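Local coordinates for protein adenylate kinase (Desulfovibrio gigas, PDB 2XB4) that probably catalyses the reversible transfer of the terminal phosphate of ATP to AMP, giving two ADP, and carries a bound zinc ion, at residues M1-N9 against G79-R87. Sequence-based numbering, arbitrary orientation.
Sequences MNILIFGPN and GWLLDGFPR. With SRT (S,R meso-tartaric acid), chain C.
Ile3 and Leu82 tie strands 2-6 and 80-83 together as parallel neighbours: Leu82 N gives a nearly straight hydrogen bond to Ile3 O (2.8 Å), flanked by bonds from Ile3 N to Trp80 O (2.8 Å) and from Ile5 N to Leu82 O (3.1 Å). Packing is tight on the face bearing Ile3, Ile5 and Leu81, where Leu81 CD1 presses against Ile3 CG2 at 3.4 Å and also meets Ile5 CG2; branched aliphatic chains suit this buried layer. On the other face, the Asn2 amide stacks on the Trp80 indole, their planes 10° apart, with Asn2 CB over the six-membered ring in a CH-pi contact. A chi1 of 41° sets Trp80 CG between its backbone N and carbonyl carbon, swinging the indole back over Asn2, whose ND2 is hydrogen-bonded to Lys105 O. Farther along, Leu4 CD1 lies at the indole edge, and Phe6 CZ packs on Pro86 CD (3.9 Å), the proline following a cis peptide bond.

Beyond Ile5 the strands part and water replaces direct pairing. One water joins Ile5 O to Asp83 OD1; another, its oxygen 2.7 Å from Ile5 O, accepts a hydrogen bond from Gly84 N. Asp83, salt-bridged to Lys13, leads into Gly84, whose positive phi suits a residue without a side chain and which begins the probable AMP-binding residues Gly84 to Arg87, while Pro8 O accepts a weak bond from tartrate O3 at the P-loop. In the five-stranded parallel sheet of the CORE domain, strand 27-30 flanks 80-83 and strand 108-113 flanks 2-6, while helices 89-101 and 167-177 pack against Pro86 and Phe6, respectively.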
loop_
_atom_site.group_PDB
_atom_site.type_symbol
_atom_site.label_atom_id
_atom_site.label_comp_id
_atom_site.label_asym_id
_atom_site.label_seq_id
_atom_site.Cartn_x
_atom_site.Cartn_y
_atom_site.Cartn_z
ATOM N N MET A 1 -5.882 -27.150 30.102
ATOM C CA MET A 1 -4.545 -26.524 29.934
ATOM C C MET A 1 -4.752 -25.046 29.617
ATOM O O MET A 1 -5.313 -24.713 28.582
ATOM C CB MET A 1 -3.804 -27.177 28.763
ATOM C CG MET A 1 -2.318 -26.895 28.721
ATOM S SD MET A 1 -1.604 -27.353 27.077
ATOM C CE MET A 1 -1.005 -29.037 27.356
ATOM N N ASN A 2 -4.210 -24.181 30.477
ATOM C CA ASN A 2 -4.256 -22.758 30.363
ATOM C C ASN A 2 -2.855 -22.168 30.205
ATOM O O ASN A 2 -1.944 -22.463 30.965
ATOM C CB ASN A 2 -4.944 -22.144 31.574
ATOM C CG ASN A 2 -6.418 -22.598 31.729
ATOM O OD1 ASN A 2 -7.103 -22.913 30.754
ATOM N ND2 ASN A 2 -6.890 -22.634 32.981
ATOM N N ILE A 3 -2.683 -21.376 29.145
ATOM C CA ILE A 3 -1.337 -20.827 28.804
ATOM C C ILE A 3 -1.387 -19.296 28.572
ATOM O O ILE A 3 -2.370 -18.843 27.942
ATOM C CB ILE A 3 -0.862 -21.504 27.494
ATOM C CG1 ILE A 3 -0.854 -23.030 27.687
ATOM C CG2 ILE A 3 0.525 -20.928 27.071
ATOM C CD1 ILE A 3 -0.393 -23.892 26.434
ATOM N N LEU A 4 -0.396 -18.513 29.085
ATOM C CA LEU A 4 -0.224 -17.073 28.761
ATOM C C LEU A 4 0.979 -17.064 27.806
ATOM O O LEU A 4 1.922 -17.805 28.067
ATOM C CB LEU A 4 0.271 -16.232 29.989
ATOM C CG LEU A 4 -0.830 -15.744 30.912
ATOM C CD1 LEU A 4 -1.253 -16.960 31.685
ATOM C CD2 LEU A 4 -0.267 -14.696 31.859
ATOM N N ILE A 5 0.936 -16.320 26.715
ATOM C CA ILE A 5 2.109 -16.212 25.849
ATOM C C ILE A 5 2.552 -14.750 25.750
ATOM O O ILE A 5 1.715 -13.830 25.600
ATOM C CB ILE A 5 1.823 -16.851 24.441
ATOM C CG1 ILE A 5 3.095 -16.900 23.539
ATOM C CG2 ILE A 5 0.631 -16.163 23.736
ATOM C CD1 ILE A 5 2.880 -17.906 22.331
ATOM N N PHE A 6 3.873 -14.528 25.851
ATOM C CA PHE A 6 4.431 -13.195 25.662
ATOM C C PHE A 6 5.473 -13.187 24.491
ATOM O O PHE A 6 6.358 -14.065 24.405
ATOM C CB PHE A 6 5.178 -12.730 26.941
ATOM C CG PHE A 6 4.297 -12.575 28.179
ATOM C CD1 PHE A 6 3.650 -11.354 28.445
ATOM C CD2 PHE A 6 4.082 -13.650 29.031
ATOM C CE1 PHE A 6 2.863 -11.168 29.637
ATOM C CE2 PHE A 6 3.294 -13.534 30.180
ATOM C CZ PHE A 6 2.663 -12.317 30.516
ATOM N N GLY A 7 5.480 -12.104 23.710
ATOM C CA GLY A 7 6.634 -11.864 22.823
ATOM C C GLY A 7 6.441 -10.512 22.110
ATOM O O GLY A 7 5.281 -10.041 21.996
ATOM N N PRO A 8 7.535 -9.899 21.642
ATOM C CA PRO A 8 7.475 -8.566 21.029
ATOM C C PRO A 8 6.994 -8.725 19.587
ATOM O O PRO A 8 7.064 -9.851 19.036
ATOM C CB PRO A 8 8.944 -8.144 20.937
ATOM C CG PRO A 8 9.741 -9.433 20.905
ATOM C CD PRO A 8 8.922 -10.407 21.804
ATOM N N ASN A 9 6.579 -7.625 18.977
ATOM C CA ASN A 9 6.431 -7.641 17.521
ATOM C C ASN A 9 7.743 -8.040 16.847
ATOM O O ASN A 9 8.809 -7.600 17.301
ATOM C CB ASN A 9 5.989 -6.245 17.036
ATOM C CG ASN A 9 4.469 -5.951 17.384
ATOM O OD1 ASN A 9 3.654 -6.848 17.742
ATOM N ND2 ASN A 9 4.107 -4.745 17.240
ATOM N N GLY A 79 -9.850 -24.951 27.799
ATOM C CA GLY A 79 -8.440 -24.653 27.772
ATOM C C GLY A 79 -8.273 -23.394 26.987
ATOM O O GLY A 79 -9.033 -23.159 26.023
ATOM N N TRP A 80 -7.340 -22.531 27.414
ATOM C CA TRP A 80 -7.172 -21.295 26.636
ATOM C C TRP A 80 -5.707 -20.932 26.463
ATOM O O TRP A 80 -4.823 -21.348 27.275
ATOM C CB TRP A 80 -7.934 -20.120 27.287
ATOM C CG TRP A 80 -7.870 -20.020 28.843
ATOM C CD1 TRP A 80 -8.853 -20.445 29.725
ATOM C CD2 TRP A 80 -6.841 -19.443 29.634
ATOM N NE1 TRP A 80 -8.485 -20.136 31.037
ATOM C CE2 TRP A 80 -7.274 -19.477 30.991
ATOM C CE3 TRP A 80 -5.601 -18.779 29.327
ATOM C CZ2 TRP A 80 -6.483 -18.972 32.032
ATOM C CZ3 TRP A 80 -4.882 -18.272 30.345
ATOM C CH2 TRP A 80 -5.289 -18.399 31.697
ATOM N N LEU A 81 -5.448 -20.113 25.438
ATOM C CA LEU A 81 -4.145 -19.467 25.225
ATOM C C LEU A 81 -4.390 -17.974 25.163
ATOM O O LEU A 81 -5.070 -17.487 24.247
ATOM C CB LEU A 81 -3.526 -19.914 23.887
ATOM C CG LEU A 81 -2.224 -19.166 23.417
ATOM C CD1 LEU A 81 -1.009 -19.499 24.351
ATOM C CD2 LEU A 81 -1.962 -19.609 21.921
ATOM N N LEU A 82 -3.915 -17.261 26.163
ATOM C CA LEU A 82 -4.175 -15.774 26.290
ATOM C C LEU A 82 -2.984 -15.007 25.754
ATOM O O LEU A 82 -1.874 -15.199 26.229
ATOM C CB LEU A 82 -4.437 -15.469 27.794
ATOM C CG LEU A 82 -4.768 -13.993 28.139
ATOM C CD1 LEU A 82 -5.966 -13.379 27.299
ATOM C CD2 LEU A 82 -4.865 -13.700 29.646
ATOM N N ASP A 83 -3.205 -14.142 24.753
ATOM C CA ASP A 83 -2.157 -13.579 23.936
ATOM C C ASP A 83 -2.437 -12.061 23.917
ATOM O O ASP A 83 -3.466 -11.632 23.465
ATOM C CB ASP A 83 -2.331 -14.242 22.572
ATOM C CG ASP A 83 -1.417 -13.730 21.526
ATOM O OD1 ASP A 83 -0.670 -12.781 21.805
ATOM O OD2 ASP A 83 -1.420 -14.299 20.391
ATOM N N GLY A 84 -1.497 -11.263 24.373
ATOM C CA GLY A 84 -1.500 -9.837 24.168
ATOM C C GLY A 84 -1.937 -9.068 25.403
ATOM O O GLY A 84 -1.931 -7.826 25.420
ATOM N N PHE A 85 -2.331 -9.818 26.431
ATOM C CA PHE A 85 -2.708 -9.226 27.736
ATOM C C PHE A 85 -2.135 -10.195 28.769
ATOM O O PHE A 85 -2.333 -11.401 28.605
ATOM C CB PHE A 85 -4.238 -9.118 27.859
ATOM C CG PHE A 85 -4.669 -8.460 29.058
ATOM C CD1 PHE A 85 -4.717 -9.174 30.218
ATOM C CD2 PHE A 85 -4.942 -7.095 29.086
ATOM C CE1 PHE A 85 -5.086 -8.588 31.378
ATOM C CE2 PHE A 85 -5.314 -6.451 30.281
ATOM C CZ PHE A 85 -5.401 -7.192 31.442
ATOM N N PRO A 86 -1.459 -9.702 29.841
ATOM C CA PRO A 86 -1.298 -8.311 30.278
ATOM C C PRO A 86 -0.137 -7.620 29.562
ATOM O O PRO A 86 0.792 -8.292 29.079
ATOM C CB PRO A 86 -1.015 -8.459 31.795
ATOM C CG PRO A 86 -0.304 -9.817 31.861
ATOM C CD PRO A 86 -0.885 -10.671 30.806
ATOM N N ARG A 87 -0.138 -6.305 29.580
ATOM C CA ARG A 87 0.992 -5.579 28.979
ATOM C C ARG A 87 1.907 -4.896 30.007
ATOM O O ARG A 87 3.021 -4.409 29.667
ATOM C CB ARG A 87 0.468 -4.483 28.036
ATOM C CG ARG A 87 -0.181 -5.071 26.728
ATOM C CD ARG A 87 -0.554 -3.816 25.898
ATOM N NE ARG A 87 0.450 -3.527 24.846
ATOM C CZ ARG A 87 0.571 -2.315 24.245
ATOM N NH1 ARG A 87 -0.229 -1.285 24.669
ATOM N NH2 ARG A 87 1.450 -2.110 23.234
HETATM O O1 SRT C . 6.668 -11.225 13.798
HETATM O O11 SRT C . 4.904 -12.637 13.651
HETATM C C1 SRT C . 5.483 -11.586 14.031
HETATM C C2 SRT C . 4.928 -10.709 15.069
HETATM O O2 SRT C . 4.919 -9.309 14.866
HETATM C C3 SRT C . 4.168 -11.341 16.180
HETATM O O3 SRT C . 5.422 -11.470 16.901
HETATM C C4 SRT C . 3.305 -10.398 16.906
HETATM O O4 SRT C . 2.146 -10.266 16.484
HETATM O O41 SRT C . 3.779 -9.808 17.883
HETATM O O HOH W 1 1.363 -11.927 23.584
HETATM O O HOH W 2 0.068 -12.243 26.972
#